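Local coordinates for protein lipase (PDB 1LGY) that hydrolyses the ester bonds of triacylglycerols and of the partial glycerides derived from them, with strong preference for positions 1 and 3, at residues F95-Y100 against G105-A110; F17-G22 against Q44-D49; I52-T57 against F124-E129. All blocks are in the same frame, centred on the assembly; numbering follows the deposited sequence.

Interaction 1 (F95-Y100 against G105-A110); sequences FNFSDY and GAKVHA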
loop_
_atom_site.group_PDB
_atom_site.type_symbol
_atom_site.label_atom_id
_atom_site.label_comp_id
_atom_site.label_asym_id
_atom_site.label_seq_id
_atom_site.Cartn_x
_atom_site.Cartn_y
_atom_site.Cartn_z
ATOM N N PHE A 95 8.693 -13.163 -12.150
ATOM C CA PHE A 95 8.829 -13.447 -10.737
ATOM C C PHE A 95 10.297 -13.726 -10.437
ATOM O O PHE A 95 10.683 -14.793 -9.951
ATOM C CB PHE A 95 8.037 -14.652 -10.331
ATOM C CG PHE A 95 6.548 -14.657 -10.658
ATOM C CD1 PHE A 95 5.768 -13.485 -10.596
ATOM C CD2 PHE A 95 5.959 -15.874 -11.000
ATOM C CE1 PHE A 95 4.402 -13.568 -10.879
ATOM C CE2 PHE A 95 4.597 -15.946 -11.277
ATOM C CZ PHE A 95 3.813 -14.793 -11.218
ATOM N N ASN A 96 11.136 -12.735 -10.741
ATOM C CA ASN A 96 12.525 -12.785 -10.420
ATOM C C ASN A 96 12.899 -11.786 -9.316
ATOM O O ASN A 96 12.152 -10.868 -9.017
ATOM C CB ASN A 96 13.300 -12.500 -11.646
ATOM C CG ASN A 96 13.132 -11.115 -12.220
ATOM O OD1 ASN A 96 14.071 -10.622 -12.836
ATOM N ND2 ASN A 96 12.003 -10.417 -12.098
ATOM N N PHE A 97 14.066 -11.913 -8.689
ATOM C CA PHE A 97 14.430 -11.084 -7.551
ATOM C C PHE A 97 15.603 -10.158 -7.753
ATOM O O PHE A 97 16.418 -10.368 -8.646
ATOM C CB PHE A 97 14.802 -11.939 -6.385
ATOM C CG PHE A 97 13.718 -12.675 -5.626
ATOM C CD1 PHE A 97 13.015 -11.988 -4.635
ATOM C CD2 PHE A 97 13.479 -14.022 -5.865
ATOM C CE1 PHE A 97 12.058 -12.646 -3.866
ATOM C CE2 PHE A 97 12.536 -14.674 -5.105
ATOM C CZ PHE A 97 11.832 -13.990 -4.113
ATOM N N SER A 98 15.701 -9.139 -6.891
ATOM C CA SER A 98 16.883 -8.277 -6.753
ATOM C C SER A 98 17.246 -8.295 -5.269
ATOM O O SER A 98 16.436 -8.611 -4.386
ATOM C CB SER A 98 16.650 -6.816 -7.068
ATOM O OG SER A 98 16.514 -6.568 -8.462
ATOM N N ASP A 99 18.482 -7.948 -4.956
ATOM C CA ASP A 99 18.946 -7.925 -3.591
ATOM C C ASP A 99 18.464 -6.656 -2.974
ATOM O O ASP A 99 18.409 -5.603 -3.621
ATOM C CB ASP A 99 20.472 -7.943 -3.477
ATOM C CG ASP A 99 21.094 -9.333 -3.587
ATOM O OD1 ASP A 99 20.402 -10.312 -3.281
ATOM O OD2 ASP A 99 22.282 -9.436 -3.949
ATOM N N TYR A 100 18.080 -6.869 -1.707
ATOM C CA TYR A 100 17.608 -5.792 -0.883
ATOM C C TYR A 100 18.835 -5.382 -0.111
ATOM O O TYR A 100 19.119 -5.914 0.947
ATOM C CB TYR A 100 16.503 -6.285 0.068
ATOM C CG TYR A 100 15.757 -5.120 0.642
ATOM C CD1 TYR A 100 15.293 -4.138 -0.217
ATOM C CD2 TYR A 100 15.565 -4.998 2.014
ATOM C CE1 TYR A 100 14.643 -3.025 0.289
ATOM C CE2 TYR A 100 14.904 -3.876 2.524
ATOM C CZ TYR A 100 14.464 -2.906 1.657
ATOM O OH TYR A 100 13.896 -1.767 2.138
ATOM N N GLY A 105 20.706 -10.886 3.438
ATOM C CA GLY A 105 19.841 -12.022 3.236
ATOM C C GLY A 105 18.509 -11.683 2.579
ATOM O O GLY A 105 17.761 -12.591 2.178
ATOM N N ALA A 106 18.146 -10.402 2.468
ATOM C CA ALA A 106 16.867 -10.005 1.878
ATOM C C ALA A 106 16.944 -9.766 0.377
ATOM O O ALA A 106 17.989 -9.380 -0.159
ATOM C CB ALA A 106 16.412 -8.737 2.540
ATOM N N LYS A 107 15.809 -10.011 -0.290
ATOM C CA LYS A 107 15.615 -9.820 -1.722
ATOM C C LYS A 107 14.177 -9.422 -1.986
ATOM O O LYS A 107 13.243 -9.987 -1.442
ATOM C CB LYS A 107 15.844 -11.075 -2.506
ATOM C CG LYS A 107 17.259 -11.625 -2.441
ATOM C CD LYS A 107 17.239 -12.864 -3.302
ATOM C CE LYS A 107 18.500 -13.654 -3.040
ATOM N NZ LYS A 107 19.672 -13.044 -3.646
ATOM N N VAL A 108 13.930 -8.446 -2.826
ATOM C CA VAL A 108 12.581 -8.009 -3.150
ATOM C C VAL A 108 12.354 -8.229 -4.643
ATOM O O VAL A 108 13.316 -8.408 -5.384
ATOM C CB VAL A 108 12.423 -6.506 -2.794
ATOM C CG1 VAL A 108 12.521 -6.312 -1.289
ATOM C CG2 VAL A 108 13.535 -5.690 -3.431
ATOM N N HIS A 109 11.114 -8.149 -5.132
ATOM C CA HIS A 109 10.809 -8.297 -6.537
ATOM C C HIS A 109 11.636 -7.314 -7.303
ATOM O O HIS A 109 11.743 -6.162 -6.930
ATOM C CB HIS A 109 9.343 -8.028 -6.745
ATOM C CG HIS A 109 8.828 -8.213 -8.166
ATOM N ND1 HIS A 109 8.279 -9.276 -8.732
ATOM C CD2 HIS A 109 8.781 -7.232 -9.098
ATOM C CE1 HIS A 109 7.903 -8.973 -9.948
ATOM N NE2 HIS A 109 8.218 -7.728 -10.146
ATOM N N ALA A 110 12.323 -7.791 -8.312
ATOM C CA ALA A 110 13.098 -6.933 -9.191
ATOM C C ALA A 110 12.380 -5.789 -9.902
ATOM O O ALA A 110 12.963 -4.715 -9.988
ATOM C CB ALA A 110 13.755 -7.763 -10.274
#

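Interaction 2 (F17-G22 against Q44-D49); sequences FTKYAG and QKWVPD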
loop_
_atom_site.group_PDB
_atom_site.type_symbol
_atom_site.label_atom_id
_atom_site.label_comp_id
_atom_site.label_asym_id
_atom_site.label_seq_id
_atom_site.Cartn_x
_atom_site.Cartn_y
_atom_site.Cartn_z
ATOM N N PHE A 17 -9.917 0.820 8.102
ATOM C CA PHE A 17 -9.488 0.164 6.877
ATOM C C PHE A 17 -10.266 0.731 5.689
ATOM O O PHE A 17 -9.805 0.613 4.544
ATOM C CB PHE A 17 -9.754 -1.331 6.974
ATOM C CG PHE A 17 -9.010 -2.174 8.029
ATOM C CD1 PHE A 17 -7.675 -1.945 8.376
ATOM C CD2 PHE A 17 -9.657 -3.259 8.590
ATOM C CE1 PHE A 17 -7.013 -2.801 9.255
ATOM C CE2 PHE A 17 -9.006 -4.112 9.466
ATOM C CZ PHE A 17 -7.683 -3.890 9.801
ATOM N N THR A 18 -11.460 1.343 5.908
ATOM C CA THR A 18 -12.179 1.836 4.758
ATOM C C THR A 18 -11.631 3.194 4.396
ATOM O O THR A 18 -11.514 3.487 3.209
ATOM C CB THR A 18 -13.663 1.981 4.986
ATOM O OG1 THR A 18 -14.134 0.722 5.418
ATOM C CG2 THR A 18 -14.428 2.323 3.691
ATOM N N LYS A 19 -11.214 3.989 5.400
ATOM C CA LYS A 19 -10.699 5.334 5.205
ATOM C C LYS A 19 -9.503 5.278 4.312
ATOM O O LYS A 19 -9.369 6.118 3.433
ATOM C CB LYS A 19 -10.291 5.977 6.541
ATOM C CG LYS A 19 -9.557 7.288 6.440
ATOM C CD LYS A 19 -9.701 7.899 7.798
ATOM C CE LYS A 19 -9.250 9.355 7.786
ATOM N NZ LYS A 19 -7.896 9.464 8.293
ATOM N N TYR A 20 -8.676 4.251 4.504
ATOM C CA TYR A 20 -7.484 4.135 3.715
ATOM C C TYR A 20 -7.660 3.508 2.365
ATOM O O TYR A 20 -6.869 3.809 1.472
ATOM C CB TYR A 20 -6.474 3.395 4.519
ATOM C CG TYR A 20 -6.100 4.256 5.704
ATOM C CD1 TYR A 20 -5.607 5.538 5.505
ATOM C CD2 TYR A 20 -6.289 3.785 6.981
ATOM C CE1 TYR A 20 -5.310 6.364 6.577
ATOM C CE2 TYR A 20 -5.989 4.598 8.058
ATOM C CZ TYR A 20 -5.507 5.879 7.842
ATOM O OH TYR A 20 -5.237 6.700 8.921
ATOM N N ALA A 21 -8.677 2.678 2.148
ATOM C CA ALA A 21 -8.940 2.200 0.828
ATOM C C ALA A 21 -9.416 3.388 0.007
ATOM O O ALA A 21 -8.934 3.630 -1.091
ATOM C CB ALA A 21 -9.994 1.168 0.929
ATOM N N GLY A 22 -10.272 4.244 0.581
ATOM C CA GLY A 22 -10.755 5.472 -0.057
ATOM C C GLY A 22 -9.662 6.470 -0.445
ATOM O O GLY A 22 -9.780 7.130 -1.486
ATOM N N GLN A 44 -12.448 14.422 -0.908
ATOM C CA GLN A 44 -13.124 15.415 -0.141
ATOM C C GLN A 44 -13.890 14.776 0.990
ATOM O O GLN A 44 -14.128 15.421 2.017
ATOM C CB GLN A 44 -13.951 16.161 -1.183
ATOM C CG GLN A 44 -14.471 17.545 -0.861
ATOM C CD GLN A 44 -13.414 18.564 -0.426
ATOM O OE1 GLN A 44 -13.556 19.203 0.635
ATOM N NE2 GLN A 44 -12.352 18.770 -1.228
ATOM N N LYS A 45 -14.154 13.469 0.800
ATOM C CA LYS A 45 -14.862 12.616 1.726
ATOM C C LYS A 45 -13.977 12.123 2.837
ATOM O O LYS A 45 -14.495 11.874 3.928
ATOM C CB LYS A 45 -15.429 11.369 1.050
ATOM C CG LYS A 45 -16.318 10.533 1.971
ATOM C CD LYS A 45 -16.666 9.099 1.528
ATOM C CE LYS A 45 -17.575 8.556 2.663
ATOM N NZ LYS A 45 -17.874 7.148 2.502
ATOM N N TRP A 46 -12.666 11.939 2.605
ATOM C CA TRP A 46 -11.844 11.358 3.632
ATOM C C TRP A 46 -10.855 12.324 4.186
ATOM O O TRP A 46 -10.568 12.241 5.371
ATOM C CB TRP A 46 -11.161 10.152 3.066
ATOM C CG TRP A 46 -12.157 9.026 2.903
ATOM C CD1 TRP A 46 -12.558 8.623 1.650
ATOM C CD2 TRP A 46 -12.766 8.311 3.890
ATOM N NE1 TRP A 46 -13.422 7.651 1.848
ATOM C CE2 TRP A 46 -13.569 7.443 3.155
ATOM C CE3 TRP A 46 -12.782 8.257 5.264
ATOM C CZ2 TRP A 46 -14.397 6.511 3.764
ATOM C CZ3 TRP A 46 -13.610 7.328 5.896
ATOM C CH2 TRP A 46 -14.411 6.457 5.153
ATOM N N VAL A 47 -10.305 13.219 3.360
ATOM C CA VAL A 47 -9.446 14.243 3.911
ATOM C C VAL A 47 -9.737 15.596 3.308
ATOM O O VAL A 47 -8.917 16.184 2.630
ATOM C CB VAL A 47 -7.914 13.720 3.806
ATOM C CG1 VAL A 47 -7.721 12.971 2.541
ATOM C CG2 VAL A 47 -6.911 14.844 3.989
ATOM N N PRO A 48 -10.935 16.178 3.660
ATOM C CA PRO A 48 -11.449 17.477 3.184
ATOM C C PRO A 48 -10.519 18.692 3.195
ATOM O O PRO A 48 -10.626 19.569 2.347
ATOM C CB PRO A 48 -12.671 17.719 4.022
ATOM C CG PRO A 48 -12.305 17.043 5.319
ATOM C CD PRO A 48 -11.802 15.749 4.769
ATOM N N ASP A 49 -9.590 18.826 4.135
ATOM C CA ASP A 49 -8.709 19.984 4.122
ATOM C C ASP A 49 -7.348 19.683 3.511
ATOM O O ASP A 49 -6.387 20.384 3.783
ATOM C CB ASP A 49 -8.580 20.462 5.533
ATOM C CG ASP A 49 -7.563 19.707 6.359
ATOM O OD1 ASP A 49 -7.703 18.505 6.534
ATOM O OD2 ASP A 49 -6.605 20.339 6.805
#

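Interaction 3 (I52-T57 against F124-E129); sequences IITTFT and FPVVQE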
loop_
_atom_site.group_PDB
_atom_site.type_symbol
_atom_site.label_atom_id
_atom_site.label_comp_id
_atom_site.label_asym_id
_atom_site.label_seq_id
_atom_site.Cartn_x
_atom_site.Cartn_y
_atom_site.Cartn_z
ATOM N N ILE A 52 -2.468 19.263 -1.526
ATOM C CA ILE A 52 -1.513 18.447 -2.282
ATOM C C ILE A 52 -0.122 19.094 -2.262
ATOM O O ILE A 52 0.086 20.157 -2.834
ATOM C CB ILE A 52 -1.947 18.247 -3.790
ATOM C CG1 ILE A 52 -3.081 17.264 -3.855
ATOM C CG2 ILE A 52 -0.799 17.667 -4.646
ATOM C CD1 ILE A 52 -3.391 16.766 -5.289
ATOM N N ILE A 53 0.873 18.508 -1.617
ATOM C CA ILE A 53 2.207 19.107 -1.593
ATOM C C ILE A 53 2.925 18.837 -2.919
ATOM O O ILE A 53 3.577 19.716 -3.472
ATOM C CB ILE A 53 3.027 18.522 -0.396
ATOM C CG1 ILE A 53 2.262 18.569 0.923
ATOM C CG2 ILE A 53 4.283 19.363 -0.208
ATOM C CD1 ILE A 53 1.798 19.980 1.189
ATOM N N THR A 54 2.800 17.627 -3.478
ATOM C CA THR A 54 3.418 17.310 -4.749
ATOM C C THR A 54 2.713 16.149 -5.427
ATOM O O THR A 54 1.975 15.422 -4.779
ATOM C CB THR A 54 4.900 16.964 -4.512
ATOM O OG1 THR A 54 5.502 17.440 -5.698
ATOM C CG2 THR A 54 5.266 15.474 -4.311
ATOM N N THR A 55 2.898 15.921 -6.720
ATOM C CA THR A 55 2.518 14.658 -7.349
ATOM C C THR A 55 3.736 14.301 -8.166
ATOM O O THR A 55 4.469 15.213 -8.539
ATOM C CB THR A 55 1.326 14.795 -8.276
ATOM O OG1 THR A 55 1.773 15.562 -9.385
ATOM C CG2 THR A 55 0.126 15.477 -7.614
ATOM N N PHE A 56 4.041 13.031 -8.439
ATOM C CA PHE A 56 5.149 12.639 -9.297
ATOM C C PHE A 56 4.599 11.487 -10.131
ATOM O O PHE A 56 3.788 10.663 -9.675
ATOM C CB PHE A 56 6.383 12.143 -8.517
ATOM C CG PHE A 56 6.078 11.228 -7.344
ATOM C CD1 PHE A 56 5.865 9.849 -7.522
ATOM C CD2 PHE A 56 5.914 11.785 -6.075
ATOM C CE1 PHE A 56 5.481 9.051 -6.440
ATOM C CE2 PHE A 56 5.525 10.968 -5.002
ATOM C CZ PHE A 56 5.306 9.600 -5.183
ATOM N N THR A 57 5.077 11.470 -11.382
ATOM C CA THR A 57 4.644 10.473 -12.336
ATOM C C THR A 57 5.865 9.840 -12.985
ATOM O O THR A 57 6.795 10.541 -13.358
ATOM C CB THR A 57 3.813 11.149 -13.388
ATOM O OG1 THR A 57 2.670 11.695 -12.739
ATOM C CG2 THR A 57 3.451 10.193 -14.496
ATOM N N PHE A 124 10.824 11.662 -1.554
ATOM C CA PHE A 124 11.555 11.695 -0.308
ATOM C C PHE A 124 12.035 13.049 0.198
ATOM O O PHE A 124 11.817 13.276 1.389
ATOM C CB PHE A 124 12.710 10.672 -0.449
ATOM C CG PHE A 124 13.254 10.201 0.890
ATOM C CD1 PHE A 124 14.246 10.930 1.537
ATOM C CD2 PHE A 124 12.740 9.060 1.458
ATOM C CE1 PHE A 124 14.719 10.506 2.770
ATOM C CE2 PHE A 124 13.216 8.639 2.687
ATOM C CZ PHE A 124 14.208 9.359 3.355
ATOM N N PRO A 125 12.623 14.014 -0.513
ATOM C CA PRO A 125 12.884 15.338 0.024
ATOM C C PRO A 125 11.592 16.064 0.329
ATOM O O PRO A 125 11.607 16.915 1.212
ATOM C CB PRO A 125 13.688 16.059 -1.023
ATOM C CG PRO A 125 14.128 14.971 -1.945
ATOM C CD PRO A 125 12.981 14.000 -1.920
ATOM N N VAL A 126 10.474 15.790 -0.363
ATOM C CA VAL A 126 9.244 16.504 -0.001
ATOM C C VAL A 126 8.683 16.084 1.358
ATOM O O VAL A 126 8.195 16.934 2.101
ATOM C CB VAL A 126 8.199 16.279 -1.050
ATOM C CG1 VAL A 126 6.922 17.028 -0.646
ATOM C CG2 VAL A 126 8.658 16.863 -2.385
ATOM N N VAL A 127 8.754 14.794 1.693
ATOM C CA VAL A 127 8.270 14.272 2.983
ATOM C C VAL A 127 9.124 14.823 4.141
ATOM O O VAL A 127 8.637 15.268 5.185
ATOM C CB VAL A 127 8.328 12.705 2.942
ATOM C CG1 VAL A 127 8.152 12.126 4.323
ATOM C CG2 VAL A 127 7.225 12.170 2.064
ATOM N N GLN A 128 10.433 14.751 3.933
ATOM C CA GLN A 128 11.418 15.271 4.858
ATOM C C GLN A 128 11.195 16.714 5.238
ATOM O O GLN A 128 11.146 17.039 6.421
ATOM C CB GLN A 128 12.763 15.130 4.259
ATOM C CG GLN A 128 13.248 13.711 4.341
ATOM C CD GLN A 128 14.750 13.701 4.149
ATOM O OE1 GLN A 128 15.235 14.200 3.141
ATOM N NE2 GLN A 128 15.558 13.121 5.029
ATOM N N GLU A 129 10.953 17.531 4.215
ATOM C CA GLU A 129 10.591 18.938 4.325
ATOM C C GLU A 129 9.290 19.162 5.092
ATOM O O GLU A 129 9.170 20.064 5.937
ATOM C CB GLU A 129 10.521 19.390 2.906
ATOM C CG GLU A 129 10.415 20.844 2.536
ATOM C CD GLU A 129 10.297 20.977 1.022
ATOM O OE1 GLU A 129 11.315 20.741 0.354
ATOM O OE2 GLU A 129 9.193 21.285 0.530
#

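Interaction 1 (F95-Y100 against G105-A110)
Similar first torsions (chi1 -82° and -63°) lay the side chains of Asp-99 and Lys-107 alongside each other, on the face of the hairpin from which both project as a non-hydrogen-bonded pair. A bend at the last torsion of the lysine then brings NZ to 2.9 Å from Asp-99 OD1, a salt bridge in which NZ approaches the oxygen nearly in line with its C-O bond. The foot of the same lysine crosses Phe-97 at about a right angle, its CB 3.7 Å from Phe-97 CD1, while Val-108 O lies at the edge of that ring.

Beneath these side chains runs a short antiparallel ladder. Ser-98 and Val-108 form its hydrogen-bonded pair: Ser-98 N reaches Val-108 O at 2.9 Å in an almost straight bond, and Val-108 N returns to Ser-98 O at 3.0 Å with a bent N-H...O angle of 135°. Tyr-100 N to Ala-106 O (3.0 Å) and Ala-110 N to Asn-96 O (3.2 Å) extend the grip at both ends. Just past the strand, the methyl of Ala-110 sits against Ser-98 OG and the amide of Asn-96. Tyr-100 presses its CB to 3.5 Å from Ala-106 CB, with Ala-106 CB at the edge of its ring, and lays CD1 3.7 Å from Val-108 CG1.

Tyr-100 OH is held by Gln-160, and Val-108 rests on Leu-113 and Leu-153 of helices 110-133 and 146-161. His-109 is the N-cap of helix 110-133, so the returning strand passes directly into that helix. The chemistry is thus two-sided: an ion pair on the more solvent-exposed face, where water probably weakens it, and apolar contacts on the inner face, which seat the hairpin on the lipase core.

Interaction 2 (F17-G22 against Q44-D49)
Lys-19 and Trp-46 meet through a CH-pi contact, the main interaction between helix 11-26 and the last turn of helix 41-46. Lys-19 CA stands over the six-membered ring of the indole, 3.6 Å from its centroid and only 14° off the ring normal. The helix backbone itself, with the first carbons of the lysine, lies against the flat of the tryptophan.

Apolar contacts spread outward from this point. With Lys-19 CG anti to the backbone N (chi1 171°), the aliphatic chain runs past one end of the indole, and CG comes to 3.6 Å from Trp-46 CE3. A turn later Gly-22, having no side chain, admits the pyrrole part of the ring, its CA 3.9 Å from Trp-46 NE1. Thr-18 adds a looser touch, CG2 to Trp-46 CZ2 at 4.2 Å. Lys-45 CD lies near the rim on the opposite face of the indole.

No hydrogen bond joins the segments, and the polar groups are satisfied separately. Trp-46 NE1 is bonded to Gln-42 OE1 within its own helix. Thr-18 O, although above the ring face, accepts from Gly-22 N at 3.0 Å. The ammonium of Lys-19 passes beyond the indole to Tyr-77 OH and Gln-73 OE1.

The tryptophan thereby docks the short helix, tied at its start to the residue before it by the Cys-40 to Cys-43 disulfide, on one flank of helix 11-26. Another flank of that helix faces the central sheet, with Tyr-20 against Phe-173 and Tyr-77, while the side chain of Val-47, just after the short helix, packs on strands 63-70 and 75-81.

Interaction 3 (I52-T57 against F124-E129)
Ile-53 and Thr-54 are neighbours in the chain, yet both direct their CB atoms toward one residue, Val-126 of helix 110-133, where successive residues of a regular strand would point to opposite sides. The cause is a classic beta bulge: Ile-53 and Thr-54 both face Val-67 on strand 63-70, and Ile-53 has a near-helical psi of -41°.

Val-126 receives them one methyl each. Its CG1, anti to the backbone N (chi1 180°), comes to 3.6 Å from Ile-53 CG2. Its CG2 lies 4.1 Å from Thr-54 CG2, so the threonine presents its methyl to the helix. The side chains of Ile-53 and Val-126 overlap while running in opposing directions; Thr-54 meets the valine at a slant. The nearest CA atoms, of Thr-54 and Val-126, are 7.6 Å apart, and no hydrogen bond crosses between the segments. This is a small, purely apolar touch near the surface.

The helix is kinked just here: Pro-125 has no N-H to give, and Val-126 N also makes no bond to the turn before. Regular bonding has resumed by Gln-128 N to Phe-124 O (3.3 Å). Farther along the strand, Phe-56 packs on Val-119 and Tyr-123 of the same helix, whereas Val-127 turns away toward Leu-158 of helix 146-161.

Well away from the catalytic residues Ser-145, Asp-204 and His-257, helix 110-133 packs on one of the two edge strands, 51-58, of a mixed sheet whose central strands run parallel; with Ser-145 in a GxSxG nucleophile elbow, this fits the alpha/beta-hydrolase fold of this lipase family.

From the N terminus, interaction 2 comes first: residues 17-22 meet 44-49 with 21 residues between them, closing the opening loop of the chain. The path then enters strand 51-58, where interaction 3 begins; it closes at 124-129, with 66 residues between the segments, after two further strands of the central sheet. Interaction 1 lies wholly within that span, a hairpin whose segments are four residues apart and whose second strand leads straight into helix 110-133. Interactions 2 and 3 follow in series, and none of the loops cross. Interactions 1 and 2, with centres 33 Å apart, lie on opposite sides of the chain's centre; the three contacts join two N-terminal helices, a sheet edge to helix 110-133, and the strands of the hairpin.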